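Local coordinates for protein putative sarcosine dimethylglycine methyltransferase (Galdieria sulphuraria, PDB 2O57) that probably transfers methyl groups from S-adenosylmethionine to sarcosine and dimethylglycine, at residues E43-G48 with V239-K244; G78-Q83 with R102-S107; K168-C173 with S219-C224. One frame throughout, in Å; residues are numbered along the deposited sequence.

Interaction 1. Residues E43-G48 with V239-K244; sequences EDIHVG and VHHYSK
Ile45 reaches the imidazole of His241 at its edge: CG2, which chi1 of -59° sets anti to the backbone N, lies near the ring plane with His241 CE1 3.8 Å away. From here the loop of 43-48 is laid over one face and along the edge of the His241 ring, a worked example of how a loop can be fitted to a helix side chain. Just before Ile45, Asp44 holds the backbone N atoms of Tyr93 and Gly95 in a glycine-rich turn that resembles the Rossmann-type motif, consistent with a methyltransferase fold. His46 contributes its backbone, the carbonyl O standing 3.2 Å from His241 CE1, while its own CB points away from the helix; its N is hydrogen-bonded to Ser63 OG. At Val47, whose N is hydrogen-bonded to Asp158 OD2, the main chain itself lies over the ring. The CA sits 3.5 Å from the ring centroid of His241, only 5° off the normal, which makes a CH-pi contact squarely over one face. Both methyl groups of Val47 continue from there toward the CB and CD2 side of the ring: CG1 rests 3.7 Å from His241 CB, and CG2 lies against His241 CD2 and extends to the hydroxyl end of Tyr242, where OH is 3.9 Å from Val47 CG2. With CG anti to the backbone N (chi1 -175°), the His241 ring reaches out to the loop. Gly48 N comes within 3.3 Å of His241 ND1, a nitrogen that is hydrogen-bonded to Tyr50 OH, so this buried ring is held from the loop just beyond Gly48. The contact thus lies between helix 59-76, which Ile45 touches, and helix 262-280, on which Tyr242 packs, stacking its ring with Trp275.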
loop_
_atom_site.group_PDB
_atom_site.type_symbol
_atom_site.label_atom_id
_atom_site.label_comp_id
_atom_site.label_asym_id
_atom_site.label_seq_id
_atom_site.Cartn_x
_atom_site.Cartn_y
_atom_site.Cartn_z
ATOM N N GLU A 43 1.418 24.734 3.505
ATOM C CA GLU A 43 0.810 23.560 2.870
ATOM C C GLU A 43 1.744 22.398 3.169
ATOM O O GLU A 43 2.775 22.203 2.483
ATOM C CB GLU A 43 0.618 23.767 1.374
ATOM C CG GLU A 43 -0.154 22.644 0.706
ATOM C CD GLU A 43 -0.106 22.705 -0.834
ATOM O OE1 GLU A 43 0.288 23.754 -1.374
ATOM O OE2 GLU A 43 -0.431 21.683 -1.496
ATOM N N ASP A 44 1.390 21.654 4.216
ATOM C CA ASP A 44 2.306 20.710 4.859
ATOM C C ASP A 44 2.809 19.620 3.923
ATOM O O ASP A 44 2.027 19.081 3.141
ATOM C CB ASP A 44 1.627 20.053 6.046
ATOM C CG ASP A 44 1.156 21.053 7.066
ATOM O OD1 ASP A 44 1.834 21.238 8.089
ATOM O OD2 ASP A 44 0.116 21.656 6.842
ATOM N N ILE A 45 4.098 19.327 4.059
ATOM C CA ILE A 45 4.817 18.214 3.421
ATOM C C ILE A 45 4.909 16.967 4.311
ATOM O O ILE A 45 5.286 17.039 5.504
ATOM C CB ILE A 45 6.276 18.678 3.060
ATOM C CG1 ILE A 45 6.240 19.884 2.119
ATOM C CG2 ILE A 45 7.174 17.496 2.494
ATOM C CD1 ILE A 45 5.585 19.601 0.707
ATOM N N HIS A 46 4.664 15.808 3.706
ATOM C CA HIS A 46 4.891 14.530 4.360
ATOM C C HIS A 46 5.589 13.638 3.338
ATOM O O HIS A 46 5.792 14.069 2.190
ATOM C CB HIS A 46 3.571 13.875 4.828
ATOM C CG HIS A 46 2.732 14.782 5.682
ATOM N ND1 HIS A 46 1.773 15.614 5.149
ATOM C CD2 HIS A 46 2.766 15.042 7.011
ATOM C CE1 HIS A 46 1.216 16.321 6.119
ATOM N NE2 HIS A 46 1.804 15.997 7.263
ATOM N N VAL A 47 5.955 12.425 3.757
ATOM C CA VAL A 47 6.697 11.521 2.864
ATOM C C VAL A 47 5.919 11.353 1.564
ATOM O O VAL A 47 4.752 11.082 1.601
ATOM C CB VAL A 47 7.046 10.198 3.526
ATOM C CG1 VAL A 47 7.811 9.282 2.566
ATOM C CG2 VAL A 47 7.925 10.456 4.806
ATOM N N GLY A 48 6.589 11.566 0.432
ATOM C CA GLY A 48 5.955 11.625 -0.867
ATOM C C GLY A 48 5.919 10.301 -1.622
ATOM O O GLY A 48 6.656 9.367 -1.299
ATOM N N VAL A 239 13.340 6.322 1.172
ATOM C CA VAL A 239 14.652 6.635 0.553
ATOM C C VAL A 239 14.574 7.848 -0.372
ATOM O O VAL A 239 15.385 8.786 -0.231
ATOM C CB VAL A 239 15.260 5.407 -0.179
ATOM C CG1 VAL A 239 16.497 5.813 -1.042
ATOM C CG2 VAL A 239 15.607 4.356 0.838
ATOM N N HIS A 240 13.588 7.868 -1.275
ATOM C CA HIS A 240 13.504 8.971 -2.229
ATOM C C HIS A 240 13.219 10.275 -1.498
ATOM O O HIS A 240 13.815 11.299 -1.823
ATOM C CB HIS A 240 12.381 8.755 -3.224
ATOM C CG HIS A 240 12.612 7.592 -4.135
ATOM N ND1 HIS A 240 11.584 6.811 -4.616
ATOM C CD2 HIS A 240 13.753 7.082 -4.653
ATOM C CE1 HIS A 240 12.082 5.867 -5.398
ATOM N NE2 HIS A 240 13.394 5.999 -5.427
ATOM N N HIS A 241 12.269 10.226 -0.573
ATOM C CA HIS A 241 11.799 11.444 0.086
ATOM C C HIS A 241 12.913 12.101 0.895
ATOM O O HIS A 241 13.151 13.295 0.754
ATOM C CB HIS A 241 10.659 11.132 1.032
ATOM C CG HIS A 241 10.053 12.352 1.642
ATOM N ND1 HIS A 241 9.367 13.297 0.896
ATOM C CD2 HIS A 241 10.065 12.798 2.920
ATOM C CE1 HIS A 241 8.940 14.250 1.709
ATOM N NE2 HIS A 241 9.350 13.968 2.941
ATOM N N TYR A 242 13.589 11.317 1.731
ATOM C CA TYR A 242 14.655 11.879 2.536
ATOM C C TYR A 242 15.889 12.289 1.730
ATOM O O TYR A 242 16.493 13.314 2.056
ATOM C CB TYR A 242 14.961 10.984 3.725
ATOM C CG TYR A 242 13.830 11.050 4.721
ATOM C CD1 TYR A 242 13.387 12.294 5.215
ATOM C CD2 TYR A 242 13.171 9.910 5.137
ATOM C CE1 TYR A 242 12.328 12.379 6.119
ATOM C CE2 TYR A 242 12.094 9.991 6.060
ATOM C CZ TYR A 242 11.696 11.202 6.534
ATOM O OH TYR A 242 10.667 11.265 7.436
ATOM N N SER A 243 16.175 11.564 0.632
ATOM C CA SER A 243 17.214 11.995 -0.327
ATOM C C SER A 243 16.863 13.359 -0.972
ATOM O O SER A 243 17.722 14.266 -1.071
ATOM C CB SER A 243 17.402 10.924 -1.440
ATOM O OG SER A 243 17.864 9.715 -0.865
ATOM N N LYS A 244 15.608 13.519 -1.418
ATOM C CA LYS A 244 15.181 14.801 -1.998
ATOM C C LYS A 244 15.178 15.942 -0.961
ATOM O O LYS A 244 15.583 17.078 -1.265
ATOM C CB LYS A 244 13.778 14.676 -2.597
ATOM C CG LYS A 244 13.669 13.641 -3.755
ATOM C CD LYS A 244 14.246 14.161 -5.021
ATOM C CE LYS A 244 13.387 15.270 -5.576
ATOM N NZ LYS A 244 13.926 15.798 -6.838
#

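Interaction 2. Residues G78-Q83 with R102-S107; sequences GVLQRQ and RKFGVS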
loop_
_atom_site.group_PDB
_atom_site.type_symbol
_atom_site.label_atom_id
_atom_site.label_comp_id
_atom_site.label_asym_id
_atom_site.label_seq_id
_atom_site.Cartn_x
_atom_site.Cartn_y
_atom_site.Cartn_z
ATOM N N GLY A 78 -16.036 4.498 2.531
ATOM C CA GLY A 78 -17.331 5.154 2.715
ATOM C C GLY A 78 -17.423 6.285 3.728
ATOM O O GLY A 78 -18.455 6.943 3.793
ATOM N N VAL A 79 -16.347 6.563 4.469
ATOM C CA VAL A 79 -16.431 7.522 5.595
ATOM C C VAL A 79 -16.379 8.988 5.181
ATOM O O VAL A 79 -16.775 9.866 5.979
ATOM C CB VAL A 79 -15.366 7.301 6.713
ATOM C CG1 VAL A 79 -15.598 5.948 7.457
ATOM C CG2 VAL A 79 -13.924 7.437 6.172
ATOM N N LEU A 80 -15.954 9.275 3.954
ATOM C CA LEU A 80 -15.729 10.677 3.552
ATOM C C LEU A 80 -16.974 11.341 2.903
ATOM O O LEU A 80 -16.928 11.955 1.833
ATOM C CB LEU A 80 -14.418 10.840 2.742
ATOM C CG LEU A 80 -13.082 10.392 3.404
ATOM C CD1 LEU A 80 -11.872 10.582 2.440
ATOM C CD2 LEU A 80 -12.855 11.169 4.666
ATOM N N GLN A 81 -18.104 11.186 3.578
ATOM C CA GLN A 81 -19.360 11.797 3.157
ATOM C C GLN A 81 -19.305 13.291 3.480
ATOM O O GLN A 81 -18.553 13.710 4.367
ATOM C CB GLN A 81 -20.534 11.113 3.883
ATOM C CG GLN A 81 -20.582 9.584 3.712
ATOM C CD GLN A 81 -20.858 9.165 2.268
ATOM O OE1 GLN A 81 -21.644 9.812 1.560
ATOM N NE2 GLN A 81 -20.231 8.067 1.825
ATOM N N ARG A 82 -20.084 14.100 2.758
ATOM C CA ARG A 82 -20.258 15.502 3.105
ATOM C C ARG A 82 -20.706 15.593 4.554
ATOM O O ARG A 82 -21.551 14.816 4.996
ATOM C CB ARG A 82 -21.333 16.162 2.231
ATOM C CG ARG A 82 -21.055 16.072 0.740
ATOM C CD ARG A 82 -21.792 17.173 -0.038
ATOM N NE ARG A 82 -21.120 18.465 0.108
ATOM C CZ ARG A 82 -19.916 18.754 -0.400
ATOM N NH1 ARG A 82 -19.225 17.840 -1.087
ATOM N NH2 ARG A 82 -19.392 19.961 -0.212
ATOM N N GLN A 83 -20.114 16.534 5.287
ATOM C CA GLN A 83 -20.406 16.733 6.717
ATOM C C GLN A 83 -19.955 15.606 7.700
ATOM O O GLN A 83 -20.207 15.702 8.912
ATOM C CB GLN A 83 -21.883 17.103 6.930
ATOM C CG GLN A 83 -22.312 18.400 6.210
ATOM C CD GLN A 83 -23.713 18.851 6.622
ATOM O OE1 GLN A 83 -23.906 19.984 7.071
ATOM N NE2 GLN A 83 -24.694 17.965 6.480
ATOM N N ARG A 102 -11.920 20.924 1.144
ATOM C CA ARG A 102 -12.207 21.369 -0.238
ATOM C C ARG A 102 -12.627 20.184 -1.127
ATOM O O ARG A 102 -13.467 20.344 -2.014
ATOM C CB ARG A 102 -11.011 22.101 -0.908
ATOM C CG ARG A 102 -10.446 23.353 -0.185
ATOM C CD ARG A 102 -9.258 23.929 -0.987
ATOM N NE ARG A 102 -8.464 24.959 -0.297
ATOM C CZ ARG A 102 -8.853 26.223 -0.225
ATOM N NH1 ARG A 102 -10.003 26.570 -0.780
ATOM N NH2 ARG A 102 -8.113 27.141 0.383
ATOM N N LYS A 103 -12.049 19.004 -0.894
ATOM C CA LYS A 103 -12.276 17.869 -1.799
ATOM C C LYS A 103 -13.581 17.106 -1.489
ATOM O O LYS A 103 -14.326 16.768 -2.402
ATOM C CB LYS A 103 -11.075 16.901 -1.798
ATOM C CG LYS A 103 -11.171 15.820 -2.876
ATOM C CD LYS A 103 -9.858 15.117 -3.053
ATOM C CE LYS A 103 -9.831 14.415 -4.389
ATOM N NZ LYS A 103 -9.665 15.454 -5.442
ATOM N N PHE A 104 -13.854 16.884 -0.205
ATOM C CA PHE A 104 -14.986 16.047 0.259
ATOM C C PHE A 104 -16.106 16.809 0.991
ATOM O O PHE A 104 -17.193 16.266 1.196
ATOM C CB PHE A 104 -14.453 14.914 1.167
ATOM C CG PHE A 104 -13.536 13.971 0.459
ATOM C CD1 PHE A 104 -14.056 12.943 -0.340
ATOM C CD2 PHE A 104 -12.144 14.128 0.552
ATOM C CE1 PHE A 104 -13.205 12.067 -1.017
ATOM C CE2 PHE A 104 -11.268 13.253 -0.120
ATOM C CZ PHE A 104 -11.795 12.230 -0.919
ATOM N N GLY A 105 -15.867 18.057 1.382
ATOM C CA GLY A 105 -16.854 18.790 2.171
ATOM C C GLY A 105 -17.115 18.190 3.557
ATOM O O GLY A 105 -18.196 18.372 4.125
ATOM N N VAL A 106 -16.135 17.467 4.102
ATOM C CA VAL A 106 -16.163 17.022 5.492
ATOM C C VAL A 106 -15.834 18.213 6.413
ATOM O O VAL A 106 -15.421 19.291 5.956
ATOM C CB VAL A 106 -15.075 15.904 5.763
ATOM C CG1 VAL A 106 -15.427 14.578 5.076
ATOM C CG2 VAL A 106 -13.662 16.391 5.349
ATOM N N SER A 107 -15.968 17.987 7.711
ATOM C CA SER A 107 -15.458 18.894 8.730
ATOM C C SER A 107 -14.273 18.241 9.445
ATOM O O SER A 107 -14.286 17.030 9.698
ATOM C CB SER A 107 -16.569 19.188 9.736
ATOM O OG SER A 107 -17.650 19.876 9.089
HETATM O O HOH W 1 -17.826 13.664 0.083
HETATM O O HOH W 2 -19.940 18.302 10.229
#
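Leu80 lies across the ring of Phe104 and can be followed outward from its backbone. CB is 3.7 Å from Phe104 CD1, at the start of the ring. Beyond it CG, anti to the carbonyl carbon (chi1 -58°), carries the chain over the aromatic face, and the extended chi2 places CD1 above the centre: it lies 3.8 Å from the Phe104 centroid and 13° off the normal, a CH-pi contact. The other branch, CD2, turns to Val106 and meets CG1 at 4.3 Å. The opposite face of the ring is covered near its rim by Lys103 CG, which sandwiches the phenyl group between two aliphatic chains.

Leu80 is also the centre of an inverse gamma turn. Its carbonyl O and that of Phe104 both accept from one water, which sits at the edge of the Phe104 ring. Farther along, Arg82 bends at chi3 and brings a face of its guanidinium over Phe104 O and Gly105 CA; NH2 is 3.7 Å from that CA. Gly105, of positive phi, ends the helix, and a CB here would run into Arg82 NH2. The direct backbone link is Gln83 N to Gly105 O, 2.9 Å and almost straight at 175°, followed by a second water joining Gln83 O and Ser107 OG. These bonds continue into the backbone pairing of Ser107 with Ala84 and Gly86, closing the end of the beta-alpha-beta crossover in which helix 95-104 connects parallel strands 85-89 and 107-112. Helix 59-76 meets the Phe104 ring through Ala71 and Ala75, and Phe153 of strand 151-157 touches Leu80 and Val106.

Interaction 3. Residues K168-C173 with S219-C224; sequences KVFQEC and SLAKEC
Phe170 presents its ring to helix 214-223, where Leu220 and Ala221 receive it. Chi1 of -81° sets CG anti to the carbonyl carbon and chi2 of -82° turns the ring across the chain, giving its two ortho carbons different neighbours. CD2 lies 3.8 Å from Leu220 CB, with Leu220 CD1 also close, and CD1 is 3.9 Å from Ala221 CB. One face lies over the backbone of Ala221, whose N is above the plane near the rim. The side chains of Phe170 and Leu220 meet at about a right angle.

Cys224, just past the last helical turn, fills the other half of the contact. Its thiol, anti to the carbonyl carbon at chi1 -60°, settles beside the backbone of 168-173: SG is 3.6 Å from Gln171 CG and 4.0 Å from Phe170 CB. Gln171 then runs extended beyond CG along the margin. Tyr217 of the same helix as Leu220 and Phe160 both meet the Phe170 ring edge-to-face, and the ring's side chain also touches Met183 of strand 181-190.

An alanine in place of Phe170 would keep little beyond the CB contact with Cys224 and is likely to open a gap between Leu220, Ala221 and the two aromatic neighbours. Chemically the interface is mostly apolar and has no hydrogen bond between the two segments, which implies that the helices are probably joined chiefly by shape and burial.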
loop_
_atom_site.group_PDB
_atom_site.type_symbol
_atom_site.label_atom_id
_atom_site.label_comp_id
_atom_site.label_asym_id
_atom_site.label_seq_id
_atom_site.Cartn_x
_atom_site.Cartn_y
_atom_site.Cartn_z
ATOM N N LYS A 168 -1.278 4.015 24.529
ATOM C CA LYS A 168 -2.214 5.083 24.887
ATOM C C LYS A 168 -2.761 5.865 23.670
ATOM O O LYS A 168 -3.955 6.168 23.630
ATOM C CB LYS A 168 -1.582 6.015 25.934
ATOM C CG LYS A 168 -2.520 7.079 26.493
ATOM C CD LYS A 168 -3.793 6.478 27.104
ATOM C CE LYS A 168 -4.595 7.602 27.777
ATOM N NZ LYS A 168 -5.882 7.088 28.274
ATOM N N VAL A 169 -1.898 6.136 22.677
ATOM C CA VAL A 169 -2.304 6.729 21.377
ATOM C C VAL A 169 -3.431 5.916 20.746
ATOM O O VAL A 169 -4.499 6.440 20.447
ATOM C CB VAL A 169 -1.115 6.820 20.378
ATOM C CG1 VAL A 169 -1.563 7.402 19.016
ATOM C CG2 VAL A 169 0.021 7.667 20.982
ATOM N N PHE A 170 -3.206 4.627 20.583
ATOM C CA PHE A 170 -4.231 3.781 19.978
ATOM C C PHE A 170 -5.490 3.661 20.857
ATOM O O PHE A 170 -6.580 3.592 20.331
ATOM C CB PHE A 170 -3.652 2.402 19.587
ATOM C CG PHE A 170 -2.911 2.422 18.274
ATOM C CD1 PHE A 170 -3.616 2.337 17.048
ATOM C CD2 PHE A 170 -1.524 2.494 18.252
ATOM C CE1 PHE A 170 -2.930 2.389 15.824
ATOM C CE2 PHE A 170 -0.821 2.506 17.053
ATOM C CZ PHE A 170 -1.522 2.464 15.821
ATOM N N GLN A 171 -5.344 3.687 22.190
ATOM C CA GLN A 171 -6.522 3.647 23.072
ATOM C C GLN A 171 -7.393 4.913 22.856
ATOM O O GLN A 171 -8.630 4.840 22.855
ATOM C CB GLN A 171 -6.108 3.524 24.553
ATOM C CG GLN A 171 -5.635 2.113 24.934
ATOM C CD GLN A 171 -5.066 2.040 26.324
ATOM O OE1 GLN A 171 -4.544 3.022 26.841
ATOM N NE2 GLN A 171 -5.157 0.872 26.942
ATOM N N GLU A 172 -6.738 6.068 22.780
ATOM C CA GLU A 172 -7.429 7.338 22.538
ATOM C C GLU A 172 -8.072 7.364 21.162
ATOM O O GLU A 172 -9.187 7.837 21.024
ATOM C CB GLU A 172 -6.486 8.539 22.702
ATOM C CG GLU A 172 -6.153 8.868 24.173
ATOM C CD GLU A 172 -7.402 9.328 24.886
ATOM O OE1 GLU A 172 -7.768 10.514 24.751
ATOM O OE2 GLU A 172 -8.043 8.505 25.557
ATOM N N CYS A 173 -7.352 6.873 20.144
ATOM C CA CYS A 173 -7.926 6.799 18.785
ATOM C C CYS A 173 -9.227 5.984 18.788
ATOM O O CYS A 173 -10.254 6.434 18.238
ATOM C CB CYS A 173 -6.931 6.254 17.760
ATOM S SG CYS A 173 -5.549 7.405 17.378
ATOM N N SER A 219 -0.986 -4.893 16.310
ATOM C CA SER A 219 -1.201 -5.530 17.609
ATOM C C SER A 219 -1.859 -4.569 18.600
ATOM O O SER A 219 -2.834 -4.909 19.271
ATOM C CB SER A 219 0.144 -5.998 18.188
ATOM O OG SER A 219 -0.059 -6.488 19.504
ATOM N N LEU A 220 -1.313 -3.366 18.707
ATOM C CA LEU A 220 -1.892 -2.318 19.573
ATOM C C LEU A 220 -3.295 -1.960 19.124
ATOM O O LEU A 220 -4.211 -1.903 19.942
ATOM C CB LEU A 220 -1.008 -1.061 19.599
ATOM C CG LEU A 220 0.400 -1.190 20.216
ATOM C CD1 LEU A 220 1.183 0.134 20.026
ATOM C CD2 LEU A 220 0.310 -1.545 21.713
ATOM N N ALA A 221 -3.470 -1.718 17.832
ATOM C CA ALA A 221 -4.794 -1.355 17.336
ATOM C C ALA A 221 -5.810 -2.483 17.692
ATOM O O ALA A 221 -6.935 -2.208 18.115
ATOM C CB ALA A 221 -4.766 -1.142 15.843
ATOM N N LYS A 222 -5.411 -3.737 17.506
ATOM C CA LYS A 222 -6.338 -4.862 17.732
ATOM C C LYS A 222 -6.758 -4.953 19.180
ATOM O O LYS A 222 -7.916 -5.158 19.469
ATOM C CB LYS A 222 -5.734 -6.190 17.292
ATOM C CG LYS A 222 -6.611 -7.432 17.559
ATOM C CD LYS A 222 -5.872 -8.674 17.084
ATOM C CE LYS A 222 -6.537 -9.986 17.588
ATOM N NZ LYS A 222 -5.978 -11.138 16.825
ATOM N N GLU A 223 -5.794 -4.794 20.078
ATOM C CA GLU A 223 -6.042 -4.710 21.521
ATOM C C GLU A 223 -7.151 -3.674 21.859
ATOM O O GLU A 223 -7.927 -3.856 22.810
ATOM C CB GLU A 223 -4.726 -4.285 22.177
ATOM C CG GLU A 223 -4.420 -5.008 23.349
ATOM C CD GLU A 223 -3.251 -4.411 24.069
ATOM O OE1 GLU A 223 -2.111 -4.619 23.586
ATOM O OE2 GLU A 223 -3.512 -3.754 25.111
ATOM N N CYS A 224 -7.188 -2.587 21.079
ATOM C CA CYS A 224 -8.102 -1.469 21.296
ATOM C C CYS A 224 -9.424 -1.562 20.529
ATOM O O CYS A 224 -10.189 -0.593 20.487
ATOM C CB CYS A 224 -7.388 -0.152 20.955
ATOM S SG CYS A 224 -5.925 0.091 21.995
#

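Overall arrangement
The three contacts occupy separate parts of one Rossmann-like methyltransferase fold, their centres 25 to 27 Å apart and none touching another. Along the chain, interaction 1 encloses the other two: it joins the loop after helix 27-40 to helix 235-251, and interactions 2 and 3 follow one another within that span. Interaction 2 lies at the ends of helices 59-76 and 95-104, beside strands 85-89 and 107-112; interaction 3 pairs helix 214-223 with helix 166-176, which packs on strand 181-190 of the same mixed sheet. Interactions 1 and 3 stand on opposite sides of the chain's centre. Helix 59-76 borders both interactions 1 and 2. Early and late elements of the chain are thus tied together around one sheet.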